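Kelch domain-containing protein (Colletotrichum graminicola M1.001, PDB 5C86) probably oxidises alcohols to aldehydes at a copper centre, as a fungal alcohol oxidase related to galactose oxidase, with molecular oxygen as the electron acceptor. Local coordinates at residues M169-F174 with G241-T246; G193-M198 with D218-C223; R278-A283 with M300-D305; F132-S137 with C162-L167; I236-G241 with N253-T258. One frame throughout, in Å; residues are numbered along the deposited sequence. Where two conformers were deposited one is given.

Interaction 1: M169-F174 with G241-T246; sequences MQRGMF and GGKGYT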
# COMPACT_ATOMS: atom_id res chain seq x y z
N MET A 169 10.13 -18.23 3.54
CA MET A 169 10.08 -18.44 4.98
C MET A 169 10.35 -19.91 5.33
O MET A 169 10.21 -20.79 4.50
CB MET A 169 8.69 -18.13 5.51
CG MET A 169 8.24 -16.73 5.17
SD MET A 169 7.50 -15.93 6.56
CE MET A 169 6.58 -17.19 7.46
N GLN A 170 10.65 -20.13 6.60
CA GLN A 170 11.02 -21.48 7.06
C GLN A 170 9.83 -22.43 7.12
O GLN A 170 10.01 -23.60 6.91
CB GLN A 170 11.70 -21.36 8.45
CG GLN A 170 13.11 -20.83 8.52
CD GLN A 170 13.78 -21.01 9.90
OE1 GLN A 170 13.39 -21.85 10.70
NE2 GLN A 170 14.80 -20.21 10.16
N ARG A 171 8.63 -21.94 7.38
CA ARG A 171 7.47 -22.75 7.73
C ARG A 171 6.21 -22.22 7.05
O ARG A 171 6.11 -21.01 6.72
CB ARG A 171 7.15 -22.64 9.25
CG ARG A 171 8.31 -22.95 10.18
CD ARG A 171 7.93 -22.52 11.61
NE ARG A 171 8.99 -22.50 12.61
CZ ARG A 171 9.94 -21.56 12.76
NH1 ARG A 171 10.07 -20.48 11.97
NH2 ARG A 171 10.79 -21.72 13.76
N GLY A 172 5.23 -23.09 6.99
CA GLY A 172 3.84 -22.73 6.75
C GLY A 172 3.50 -22.64 5.27
O GLY A 172 4.34 -22.85 4.37
N MET A 173 2.24 -22.32 5.06
CA MET A 173 1.65 -22.14 3.72
C MET A 173 2.18 -20.92 3.02
O MET A 173 2.58 -19.94 3.65
CB MET A 173 0.12 -21.96 3.83
CG MET A 173 -0.49 -23.16 4.46
SD MET A 173 -1.95 -22.69 5.37
CE MET A 173 -2.82 -21.56 4.26
N PHE A 174 2.19 -21.00 1.70
CA PHE A 174 2.58 -19.89 0.82
C PHE A 174 3.84 -19.19 1.33
O PHE A 174 3.84 -17.94 1.46
CB PHE A 174 1.42 -18.91 0.68
CG PHE A 174 0.08 -19.58 0.36
CD1 PHE A 174 -0.00 -20.51 -0.65
CD2 PHE A 174 -1.03 -19.29 1.10
CE1 PHE A 174 -1.24 -21.13 -0.92
CE2 PHE A 174 -2.26 -19.85 0.81
CZ PHE A 174 -2.35 -20.77 -0.20
N GLY A 241 3.01 -9.81 12.38
CA GLY A 241 3.12 -11.03 11.59
C GLY A 241 3.36 -12.29 12.42
O GLY A 241 3.54 -12.27 13.64
N GLY A 242 3.43 -13.40 11.73
CA GLY A 242 3.56 -14.70 12.39
C GLY A 242 4.59 -15.60 11.75
O GLY A 242 4.90 -15.51 10.56
N LYS A 243 5.07 -16.62 12.51
CA LYS A 243 6.08 -17.55 11.98
C LYS A 243 5.59 -18.48 10.90
O LYS A 243 6.36 -19.09 10.19
CB LYS A 243 6.68 -18.39 13.11
CG LYS A 243 7.55 -17.68 14.06
CD LYS A 243 8.10 -18.68 15.12
CE LYS A 243 7.13 -18.86 16.26
NZ LYS A 243 7.65 -19.95 17.14
N GLY A 244 4.28 -18.51 10.68
CA GLY A 244 3.65 -19.13 9.56
C GLY A 244 2.43 -18.38 9.13
O GLY A 244 1.93 -17.56 9.88
N TYR A 245 1.93 -18.74 7.96
CA TYR A 245 0.70 -18.10 7.43
C TYR A 245 -0.46 -18.24 8.40
O TYR A 245 -1.26 -17.33 8.60
CB TYR A 245 0.38 -18.66 6.04
CG TYR A 245 -0.39 -17.74 5.13
CD1 TYR A 245 -1.75 -17.47 5.29
CD2 TYR A 245 0.24 -17.14 4.09
CE1 TYR A 245 -2.39 -16.56 4.44
CE2 TYR A 245 -0.37 -16.28 3.24
CZ TYR A 245 -1.69 -15.96 3.40
OH TYR A 245 -2.35 -15.10 2.57
N THR A 246 -0.56 -19.43 9.02
CA THR A 246 -1.57 -19.70 10.02
C THR A 246 -0.97 -20.55 11.09
O THR A 246 0.13 -21.13 10.96
CB THR A 246 -2.80 -20.47 9.46
OG1 THR A 246 -2.36 -21.76 8.99
CG2 THR A 246 -3.48 -19.73 8.36
O HOH W 1 4.04 -19.36 5.92
O HOH W 2 8.77 -19.63 9.75
O HOH W 3 0.45 -22.09 7.55

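Interaction 2: G193-M198 with D218-C223; sequences GPSKKM and DEDSMC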
# COMPACT_ATOMS: atom_id res chain seq x y z
N GLY A 193 11.14 -8.61 4.16
CA GLY A 193 10.43 -9.62 4.92
C GLY A 193 9.44 -10.27 3.99
O GLY A 193 9.48 -10.04 2.80
N PRO A 194 8.52 -11.09 4.52
CA PRO A 194 8.34 -11.43 5.93
C PRO A 194 9.38 -12.34 6.53
O PRO A 194 9.54 -12.39 7.73
CB PRO A 194 6.96 -12.18 5.94
CG PRO A 194 6.88 -12.75 4.55
CD PRO A 194 7.45 -11.64 3.69
N SER A 195 10.06 -13.09 5.68
CA SER A 195 11.20 -13.90 6.24
C SER A 195 12.10 -12.95 7.03
O SER A 195 12.32 -11.81 6.64
CB SER A 195 12.02 -14.44 5.09
OG SER A 195 13.15 -15.16 5.59
N LYS A 196 12.74 -13.47 8.06
CA LYS A 196 13.69 -12.74 8.83
C LYS A 196 14.95 -12.47 8.02
O LYS A 196 15.70 -11.55 8.39
CB LYS A 196 14.04 -13.47 10.16
CG LYS A 196 14.73 -14.79 9.97
CD LYS A 196 14.63 -15.53 11.30
CE LYS A 196 15.23 -16.88 11.30
NZ LYS A 196 14.74 -17.53 12.57
N LYS A 197 15.21 -13.22 6.96
CA LYS A 197 16.29 -12.97 6.02
C LYS A 197 15.85 -11.99 4.95
O LYS A 197 14.98 -12.32 4.13
CB LYS A 197 16.70 -14.27 5.34
CG LYS A 197 17.40 -15.20 6.32
CD LYS A 197 17.73 -16.53 5.69
CE LYS A 197 16.59 -17.51 5.69
NZ LYS A 197 16.49 -18.25 4.39
N MET A 198 16.43 -10.78 4.99
CA MET A 198 16.16 -9.76 3.97
C MET A 198 17.15 -9.88 2.82
O MET A 198 18.30 -10.25 3.05
CB MET A 198 16.28 -8.37 4.58
CG MET A 198 15.50 -8.22 5.88
SD MET A 198 15.40 -6.54 6.52
CE MET A 198 17.10 -6.23 6.99
N ASP A 218 14.26 -10.37 14.86
CA ASP A 218 12.86 -10.78 14.55
C ASP A 218 12.81 -12.19 14.01
O ASP A 218 13.80 -12.76 13.44
CB ASP A 218 12.27 -9.80 13.51
CG ASP A 218 10.74 -9.75 13.51
OD1 ASP A 218 10.11 -10.19 14.50
OD2 ASP A 218 10.18 -9.20 12.48
N GLU A 219 11.65 -12.78 14.20
CA GLU A 219 11.31 -14.06 13.59
C GLU A 219 10.63 -13.83 12.22
O GLU A 219 10.24 -12.73 11.87
CB GLU A 219 10.39 -14.91 14.50
CG GLU A 219 10.92 -15.34 15.88
CD GLU A 219 12.29 -15.98 15.85
OE1 GLU A 219 12.67 -16.68 14.86
OE2 GLU A 219 13.03 -15.76 16.83
N ASP A 220 10.45 -14.89 11.47
CA ASP A 220 9.66 -14.83 10.26
C ASP A 220 8.24 -14.27 10.62
O ASP A 220 7.67 -14.55 11.70
CB ASP A 220 9.45 -16.21 9.73
CG ASP A 220 10.70 -16.81 9.11
OD1 ASP A 220 11.70 -16.12 8.82
OD2 ASP A 220 10.65 -18.03 8.80
N SER A 221 7.71 -13.40 9.72
CA SER A 221 6.58 -12.54 10.09
C SER A 221 5.62 -12.42 8.92
O SER A 221 5.27 -11.33 8.47
CB SER A 221 7.14 -11.14 10.41
OG SER A 221 7.88 -11.12 11.61
N MET A 222 5.02 -13.55 8.54
CA MET A 222 4.09 -13.58 7.44
C MET A 222 2.88 -12.73 7.79
O MET A 222 2.37 -12.85 8.90
CB MET A 222 3.65 -15.00 7.17
CG MET A 222 2.64 -15.14 6.02
SD MET A 222 3.17 -14.51 4.41
CE MET A 222 4.44 -15.66 3.96
N CYS A 223 2.47 -11.89 6.85
CA CYS A 223 1.33 -10.99 7.00
C CYS A 223 1.48 -10.06 8.16
O CYS A 223 0.50 -9.62 8.76
CB CYS A 223 -0.00 -11.73 7.02
SG CYS A 223 -0.23 -12.63 5.43
O HOH W 4 13.43 -17.45 7.26

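Interaction 3: R278-A283 with M300-D305; sequences RGFANA and MWLFSD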
# COMPACT_ATOMS: atom_id res chain seq x y z
N ARG A 278 -0.49 -8.42 16.06
CA ARG A 278 -1.35 -8.45 14.86
C ARG A 278 -0.80 -9.25 13.74
O ARG A 278 0.36 -9.03 13.29
CB ARG A 278 -1.54 -7.04 14.29
CG ARG A 278 -2.15 -6.05 15.28
CD ARG A 278 -2.18 -4.63 14.69
NE ARG A 278 -2.33 -3.59 15.70
CZ ARG A 278 -3.46 -3.10 16.16
NH1 ARG A 278 -4.61 -3.50 15.68
NH2 ARG A 278 -3.44 -2.17 17.11
N GLY A 279 -1.63 -10.14 13.18
CA GLY A 279 -1.44 -10.78 11.88
C GLY A 279 -2.64 -10.45 11.01
O GLY A 279 -3.79 -10.43 11.48
N PHE A 280 -2.35 -10.10 9.77
CA PHE A 280 -3.41 -9.67 8.80
C PHE A 280 -3.90 -8.24 9.03
O PHE A 280 -4.93 -7.84 8.48
CB PHE A 280 -4.63 -10.64 8.67
CG PHE A 280 -4.26 -12.09 8.52
CD1 PHE A 280 -3.34 -12.54 7.59
CD2 PHE A 280 -4.82 -13.04 9.39
CE1 PHE A 280 -2.98 -13.88 7.51
CE2 PHE A 280 -4.45 -14.39 9.29
CZ PHE A 280 -3.50 -14.78 8.38
N ALA A 281 -3.12 -7.43 9.74
CA ALA A 281 -3.40 -6.00 9.85
C ALA A 281 -3.01 -5.27 8.59
O ALA A 281 -2.49 -5.85 7.64
CB ALA A 281 -2.77 -5.35 11.06
N ASN A 282 -3.36 -3.96 8.55
CA ASN A 282 -2.89 -3.06 7.52
C ASN A 282 -2.22 -1.88 8.16
O ASN A 282 -2.57 -1.49 9.26
CB ASN A 282 -4.01 -2.54 6.65
CG ASN A 282 -4.60 -3.59 5.73
OD1 ASN A 282 -4.16 -3.71 4.61
ND2 ASN A 282 -5.55 -4.37 6.21
N ALA A 283 -1.19 -1.34 7.51
CA ALA A 283 -0.54 -0.14 8.00
C ALA A 283 -0.56 0.94 6.96
O ALA A 283 -0.34 0.65 5.80
CB ALA A 283 0.90 -0.41 8.37
N MET A 300 -3.43 -16.77 14.34
CA MET A 300 -3.75 -16.50 12.92
C MET A 300 -4.46 -17.71 12.30
O MET A 300 -3.85 -18.75 12.16
CB MET A 300 -2.48 -16.13 12.17
CG MET A 300 -1.96 -14.76 12.61
SD MET A 300 -0.24 -14.49 12.07
CE MET A 300 -0.50 -14.39 10.34
N TRP A 301 -5.67 -17.42 11.80
CA TRP A 301 -6.48 -18.35 11.00
C TRP A 301 -7.21 -17.58 9.93
O TRP A 301 -7.61 -16.41 10.14
CB TRP A 301 -7.51 -19.08 11.83
CG TRP A 301 -6.97 -19.99 12.90
CD1 TRP A 301 -7.17 -19.83 14.19
CD2 TRP A 301 -6.12 -21.16 12.76
NE1 TRP A 301 -6.58 -20.84 14.89
CE2 TRP A 301 -5.87 -21.62 14.03
CE3 TRP A 301 -5.55 -21.83 11.67
CZ2 TRP A 301 -5.06 -22.77 14.25
CZ3 TRP A 301 -4.76 -22.97 11.90
CH2 TRP A 301 -4.54 -23.39 13.19
N LEU A 302 -7.40 -18.22 8.80
CA LEU A 302 -8.03 -17.58 7.66
C LEU A 302 -9.56 -17.55 7.83
O LEU A 302 -10.15 -18.45 8.44
CB LEU A 302 -7.63 -18.24 6.36
CG LEU A 302 -6.14 -18.48 6.11
CD1 LEU A 302 -5.89 -18.88 4.70
CD2 LEU A 302 -5.36 -17.21 6.42
N PHE A 303 -10.19 -16.52 7.29
CA PHE A 303 -11.66 -16.48 7.20
C PHE A 303 -12.30 -16.62 8.57
O PHE A 303 -13.33 -17.35 8.77
CB PHE A 303 -12.17 -17.57 6.25
CG PHE A 303 -11.54 -17.51 4.91
CD1 PHE A 303 -11.85 -16.50 4.00
CD2 PHE A 303 -10.59 -18.41 4.53
CE1 PHE A 303 -11.22 -16.45 2.76
CE2 PHE A 303 -9.94 -18.33 3.32
CZ PHE A 303 -10.23 -17.35 2.44
N SER A 304 -11.71 -15.94 9.54
CA SER A 304 -12.03 -16.06 10.91
C SER A 304 -12.07 -14.72 11.61
O SER A 304 -11.10 -13.92 11.49
CB SER A 304 -10.99 -16.94 11.63
OG SER A 304 -11.37 -17.13 12.96
N ASP A 305 -13.14 -14.49 12.35
CA ASP A 305 -13.34 -13.33 13.20
C ASP A 305 -12.80 -13.50 14.62
O ASP A 305 -12.99 -12.63 15.49
CB ASP A 305 -14.84 -12.86 13.22
CG ASP A 305 -15.24 -12.14 11.97
OD1 ASP A 305 -14.39 -11.78 11.15
OD2 ASP A 305 -16.43 -11.90 11.79

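Interaction 4: F132-S137 with C162-L167; sequences FVIGGS and CPVKPL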
# COMPACT_ATOMS: atom_id res chain seq x y z
N PHE A 132 8.02 -5.25 -11.04
CA PHE A 132 8.76 -6.47 -10.59
C PHE A 132 7.80 -7.30 -9.78
O PHE A 132 7.12 -6.76 -8.86
CB PHE A 132 9.96 -6.08 -9.76
CG PHE A 132 10.71 -7.18 -9.13
CD1 PHE A 132 11.41 -8.12 -9.90
CD2 PHE A 132 10.70 -7.34 -7.75
CE1 PHE A 132 12.21 -9.08 -9.28
CE2 PHE A 132 11.45 -8.35 -7.13
CZ PHE A 132 12.21 -9.23 -7.90
N VAL A 133 7.76 -8.61 -10.08
CA VAL A 133 6.97 -9.53 -9.20
C VAL A 133 7.85 -10.69 -8.78
O VAL A 133 8.77 -11.11 -9.54
CB VAL A 133 5.68 -10.07 -9.86
CG1 VAL A 133 4.77 -8.98 -10.38
CG2 VAL A 133 5.98 -10.97 -11.05
N ILE A 134 7.55 -11.22 -7.59
CA ILE A 134 8.24 -12.39 -7.15
C ILE A 134 7.37 -13.16 -6.17
O ILE A 134 6.55 -12.59 -5.44
CB ILE A 134 9.64 -12.06 -6.57
CG1 ILE A 134 10.54 -13.33 -6.45
CG2 ILE A 134 9.53 -11.32 -5.21
CD1 ILE A 134 11.98 -13.02 -6.20
N GLY A 135 7.59 -14.47 -6.15
CA GLY A 135 6.75 -15.36 -5.35
C GLY A 135 5.33 -15.54 -5.76
O GLY A 135 4.91 -15.24 -6.88
N GLY A 136 4.54 -16.06 -4.83
CA GLY A 136 3.11 -16.14 -4.99
C GLY A 136 2.72 -17.58 -5.35
O GLY A 136 2.59 -17.88 -6.55
N SER A 137 2.34 -18.36 -4.34
CA SER A 137 1.93 -19.76 -4.58
C SER A 137 0.51 -20.11 -4.24
O SER A 137 0.14 -21.32 -4.10
CB SER A 137 3.00 -20.69 -3.98
OG SER A 137 3.14 -20.54 -2.58
N CYS A 162 17.29 -13.33 -10.06
CA CYS A 162 16.27 -13.04 -8.98
C CYS A 162 15.40 -14.24 -8.62
O CYS A 162 14.21 -14.24 -8.84
CB CYS A 162 15.37 -11.89 -9.41
SG CYS A 162 16.21 -10.36 -9.85
N PRO A 163 16.03 -15.29 -8.05
CA PRO A 163 15.37 -16.44 -7.58
C PRO A 163 14.58 -16.12 -6.34
O PRO A 163 14.98 -15.27 -5.53
CB PRO A 163 16.56 -17.35 -7.18
CG PRO A 163 17.64 -16.45 -6.79
CD PRO A 163 17.49 -15.37 -7.83
N VAL A 164 13.48 -16.82 -6.17
CA VAL A 164 12.69 -16.67 -4.97
C VAL A 164 13.30 -17.34 -3.74
O VAL A 164 12.97 -16.97 -2.61
CB VAL A 164 11.22 -17.10 -5.21
CG1 VAL A 164 11.07 -18.60 -5.31
CG2 VAL A 164 10.32 -16.55 -4.14
N LYS A 165 14.13 -18.39 -3.91
CA LYS A 165 14.61 -19.12 -2.76
C LYS A 165 15.08 -18.32 -1.58
O LYS A 165 14.65 -18.63 -0.44
CB LYS A 165 15.71 -20.15 -3.15
CG LYS A 165 16.11 -21.13 -2.05
CD LYS A 165 17.19 -22.11 -2.65
CE LYS A 165 17.81 -22.99 -1.60
NZ LYS A 165 16.76 -23.82 -0.95
N PRO A 166 15.93 -17.25 -1.78
CA PRO A 166 16.48 -16.51 -0.64
C PRO A 166 15.39 -15.93 0.30
O PRO A 166 15.67 -15.74 1.45
CB PRO A 166 17.33 -15.37 -1.27
CG PRO A 166 17.61 -15.86 -2.63
CD PRO A 166 16.52 -16.78 -3.05
N LEU A 167 14.23 -15.60 -0.25
CA LEU A 167 13.16 -14.95 0.63
C LEU A 167 12.19 -15.94 1.19
O LEU A 167 11.39 -15.56 2.05
CB LEU A 167 12.43 -13.87 -0.17
CG LEU A 167 11.52 -14.28 -1.35
CD1 LEU A 167 10.22 -14.94 -0.97
CD2 LEU A 167 11.24 -13.04 -2.19

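Interaction 5: I236-G241 with N253-T258; sequences IFTYGG and NAHILT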
# COMPACT_ATOMS: atom_id res chain seq x y z
N ILE A 236 11.94 2.52 6.70
CA ILE A 236 10.80 1.59 6.61
C ILE A 236 10.39 1.11 7.99
O ILE A 236 11.25 0.63 8.75
CB ILE A 236 11.11 0.44 5.69
CG1 ILE A 236 11.59 0.94 4.33
CG2 ILE A 236 9.93 -0.53 5.59
CD1 ILE A 236 12.13 -0.15 3.49
N PHE A 237 9.11 1.18 8.33
CA PHE A 237 8.61 0.66 9.59
C PHE A 237 8.06 -0.71 9.31
O PHE A 237 7.41 -0.94 8.25
CB PHE A 237 7.45 1.54 10.03
CG PHE A 237 6.57 0.97 11.11
CD1 PHE A 237 6.99 0.94 12.44
CD2 PHE A 237 5.30 0.57 10.81
CE1 PHE A 237 6.20 0.48 13.43
CE2 PHE A 237 4.47 0.09 11.83
CZ PHE A 237 4.89 0.10 13.15
N THR A 238 8.29 -1.64 10.22
CA THR A 238 7.75 -3.03 10.11
C THR A 238 7.08 -3.43 11.34
O THR A 238 7.48 -2.98 12.43
CB THR A 238 8.83 -4.07 9.79
OG1 THR A 238 9.68 -4.29 10.96
CG2 THR A 238 9.66 -3.66 8.56
N TYR A 239 6.00 -4.25 11.28
CA TYR A 239 5.23 -4.59 12.47
C TYR A 239 4.62 -5.97 12.33
O TYR A 239 3.95 -6.24 11.35
CB TYR A 239 4.07 -3.59 12.72
CG TYR A 239 3.40 -3.78 14.07
CD1 TYR A 239 4.02 -3.25 15.18
CD2 TYR A 239 2.26 -4.50 14.24
CE1 TYR A 239 3.51 -3.41 16.44
CE2 TYR A 239 1.72 -4.69 15.49
CZ TYR A 239 2.35 -4.08 16.58
OH TYR A 239 1.83 -4.21 17.87
N GLY A 240 4.69 -6.74 13.40
CA GLY A 240 3.84 -7.91 13.57
C GLY A 240 4.09 -9.06 12.64
O GLY A 240 5.18 -9.25 12.11
N GLY A 241 3.01 -9.81 12.38
CA GLY A 241 3.12 -11.03 11.59
C GLY A 241 3.36 -12.29 12.42
O GLY A 241 3.54 -12.27 13.64
N ASN A 253 5.98 -7.19 17.47
CA ASN A 253 7.33 -6.68 17.25
C ASN A 253 7.30 -5.54 16.25
O ASN A 253 6.59 -5.54 15.25
CB ASN A 253 8.26 -7.76 16.73
CG ASN A 253 8.54 -8.87 17.73
OD1 ASN A 253 8.26 -8.76 18.92
ND2 ASN A 253 9.12 -9.89 17.25
N ALA A 254 8.13 -4.53 16.50
CA ALA A 254 8.14 -3.23 15.77
C ALA A 254 9.64 -2.92 15.48
O ALA A 254 10.46 -2.92 16.40
CB ALA A 254 7.48 -2.19 16.53
N HIS A 255 9.95 -2.59 14.25
CA HIS A 255 11.33 -2.27 13.81
C HIS A 255 11.31 -1.11 12.85
O HIS A 255 10.30 -0.85 12.15
CB HIS A 255 12.04 -3.41 13.11
CG HIS A 255 12.27 -4.59 13.98
ND1 HIS A 255 11.29 -5.54 14.25
CD2 HIS A 255 13.36 -4.95 14.71
CE1 HIS A 255 11.80 -6.46 15.08
NE2 HIS A 255 13.05 -6.11 15.37
N ILE A 256 12.38 -0.31 12.86
CA ILE A 256 12.67 0.63 11.79
C ILE A 256 13.92 0.19 11.06
O ILE A 256 14.94 -0.01 11.70
CB ILE A 256 12.83 2.08 12.33
CG1 ILE A 256 11.52 2.69 12.83
CG2 ILE A 256 13.54 2.97 11.27
CD1 ILE A 256 11.70 3.96 13.66
N LEU A 257 13.82 0.07 9.75
CA LEU A 257 14.88 -0.30 8.83
C LEU A 257 15.38 0.96 8.19
O LEU A 257 14.56 1.87 7.83
CB LEU A 257 14.40 -1.23 7.72
CG LEU A 257 13.52 -2.41 8.09
CD1 LEU A 257 13.30 -3.34 6.91
CD2 LEU A 257 13.77 -3.15 9.32
N THR A 258 16.74 1.10 8.02
CA THR A 258 17.27 2.26 7.35
C THR A 258 18.12 1.77 6.21
O THR A 258 19.06 1.02 6.44
CB THR A 258 18.13 3.14 8.33
OG1 THR A 258 17.37 3.55 9.47
CG2 THR A 258 18.62 4.38 7.62
O HOH W 5 8.68 -5.78 13.14

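Interaction 1: M169-F174 with G241-T246
F174 points the edge of its ring at the face of Y245, a T-shaped pair whose planes stand at 83° with centroids 5.3 Å apart. The touching atoms are F174 CD2, over the rim of the tyrosine ring, and Y245 CE2, 3.8 Å from it. With CG set anti to its backbone N (chi1 -152°), the Y245 ring is carried down to this edge, and the carbonyl of M173 packs on its CB, M173 O to Y245 CB 3.5 Å. A second close touch comes from M169, whose bent chain lays its methyl against a peptide group, CE to K243 O 3.3 Å. Both segments are loops of the seven-bladed kelch propeller: 169-174 joins two blades, whereas 241-246 belongs to a long excursion between the second and third strands of one blade. They line the copper site, empty in this apo form: Y245 packs on Y120, one of the ligands of the absent metal, and its hydroxyl is hydrogen-bonded to Y334 and H178. Towards solvent the fit loosens, and no direct hydrogen bond spans the segments. R171 and K243 run side by side, K243 CD lying over one guanidinium face, 4.1 Å from R171 NH1. Here a water lies in the guanidinium plane, accepting from R171 NH1 at 2.7 Å and donating to K243 O. Between the backbones, a second water donates to the carbonyls of R171 and M173 and accepts weakly from Y245 N.

Interaction 2: G193-M198 with D218-C223
P194, entered through a cis peptide bond, lays its ring over the S221-M222 peptide, with its CB 3.2 Å from S221 O. Next to it in the ring, CG meets the methyl of M222, P194 CG to M222 CE 3.8 Å, the two side chains pointing the same way. The P194 carbonyl takes the backbone N-H of S221 (N to O 2.9 Å) from well above its plane, in a bent bond. A straighter bond runs from K196 N to D220 OD1, also 2.9 Å, reaching the anti side of the carboxylate. K196 turns its CG between backbone N and carbonyl carbon (chi1 65°), which lays the start of its chain along D218 O before the extended remainder reaches E219 in a salt bridge whose hydrogen bond is weak, K196 NZ to E219 OE1 3.2 Å. S195 OG accepts from K197 N in an ST turn, and a water donates both to that hydroxyl and to D220 OD1. This is the seam between two neighbouring propeller blades, where R215 also bonds the carbonyls of P194 and S195 and the carboxylate of D218. Because Q170 N bonds the other oxygen of D220, this buried carboxylate is met by backbone N-H groups at both oxygens, which would favour its ionised form.

Interaction 3: R278-A283 with M300-D305
The methyl of M300, rather than its sulfur, makes the close approach to the F280 ring. M300 CE hangs over one face, 4.0 Å from the ring centroid and 26° off the normal, a CH-pi contact, while SD stays above the same ring at 5.2 Å from the centroid. This Met-aromatic geometry follows from the turn about the last bond of M300 (chi3 68°), which folds the methyl back over the phenyl rim, CE lying 3.6 Å from F280 CZ. The sulfur can settle beside the backbone because G279 has no side chain there, G279 CA to M300 SD being 3.9 Å. L302 comes to the end of the ring from another direction: its side chain crosses that of F280 at about a right angle, and L302 CD2 reaches F280 CZ at 3.6 Å. The carbonyl of W301 adds an oblique touch on the neighbouring ring carbon. In the propeller, 278-283 leads into the innermost strand of a blade, 282-285, and 300-305 belongs to the long loop between strands 291-294 and 313-316 of the same blade. The contact packs this loop against the segment that leads into the blade's first strand. It also borders the vacant copper site: L302 touches Y245, F280 sets its ring edge-to-face with Y334, and the F303 ring meets that of H335, a residue that binds the metal when it is present. No hydrogen bond links the two segments; F280 is instead held through a backbone hydrogen bond to C223.

Interaction 4: F132-S137 with C162-L167
I134 holds CG1 anti to its backbone N (chi1 -164°), and V164, with CG1 between backbone N and carbonyl carbon (chi1 74°), is left with CG2 in the anti place; these two branches meet as the side chains cross, I134 CG1 to V164 CG2 4.0 Å. The other branch of the isoleucine, CG2, reaches L167 tip to tip, I134 CG2 to L167 CD2 3.9 Å. The I134 methyl CD1 ends against backbone instead, 3.7 Å from C162 O. Two residues earlier in the strand, F132 offers its ring edge to C162, F132 CE1 to C162 CB 4.2 Å, and the cysteine sulfur stands obliquely to the ring, SG 5.4 Å from its centroid. Strand 131-134 is the second of its kelch blade, and G135 and G136 after it are the diglycine of the kelch repeat; V164 CG2 packs on G135 CA. Segment 162-167 leaves the same blade, closing as a 3-10 turn with L167 N bonded to V164 O. Y201 of the next blade touches I134, C162 and L167, and its hydroxyl bonds P163 O, so the contact belongs to a blade-to-blade interface. Across the two segments there is no hydrogen bond: cohesion here rests on buried aliphatic packing and a distant sulfur-aromatic contact.

Interaction 5: I236-G241 with N253-T258
T238 and H255 face each other as a hydrogen-bonded pair of antiparallel strands, 235-239 and 254-258, the two middle strands of one four-stranded propeller blade. Their side chains cross obliquely: T238 OG1 lies 3.3 Å from H255 CB and near the plane of the imidazole, at its edge. The threonine hydroxyl is placed between backbone N and carbonyl carbon (chi1 72°), leaving CG2 on the side of L257. There the two side chains meet at about a right angle, T238 CG2 to L257 CD1 4.0 Å. I236 pairs with L257 on this same sheet face, so that a polar pair is followed by an apolar one. One water joins the polar groups, 2.8 Å both from T238 OG1 and from H255 ND1, and lies in the imidazole plane. The opposite face carries F237 and Y239 against A254 and I256. Y239 turns its ring edge to the small side chain of A254, Y239 CD1 to A254 CB 3.9 Å, while its hydroxyl is bonded to Y276 O; F237 stacks on F315 of the following blade, its CE1 touching the same A254 methyl loosely. Backbone bonds come in pairs between I236 and L257 and between T238 and H255; that from L257 N to I236 O is nearly straight, at 175°. At the diglycine G240-G241, G240 N donates to N253 O at 2.9 Å, in the plane of that carbonyl.

How the interactions relate
Interactions 2 to 5 are largely buried, whereas interaction 1 opens to solvent on one side. Interaction 5 is regular sheet inside a blade, held by backbone bonds; it shares G241 with interaction 1. Interactions 3 and 4 rely on apolar packing, without hydrogen bonds across their segments, and lie apart, about 23 Å between centres. Interaction 2 holds the salt bridge and the carboxylate-backbone bond, and joins two others: D218 OD1 meets N253 ND2 of interaction 5, and M222 N meets G242 O of the 241-246 segment of interaction 1. Interactions 1 and 3 approach the copper-binding residues through Y245 and L302, which touch each other.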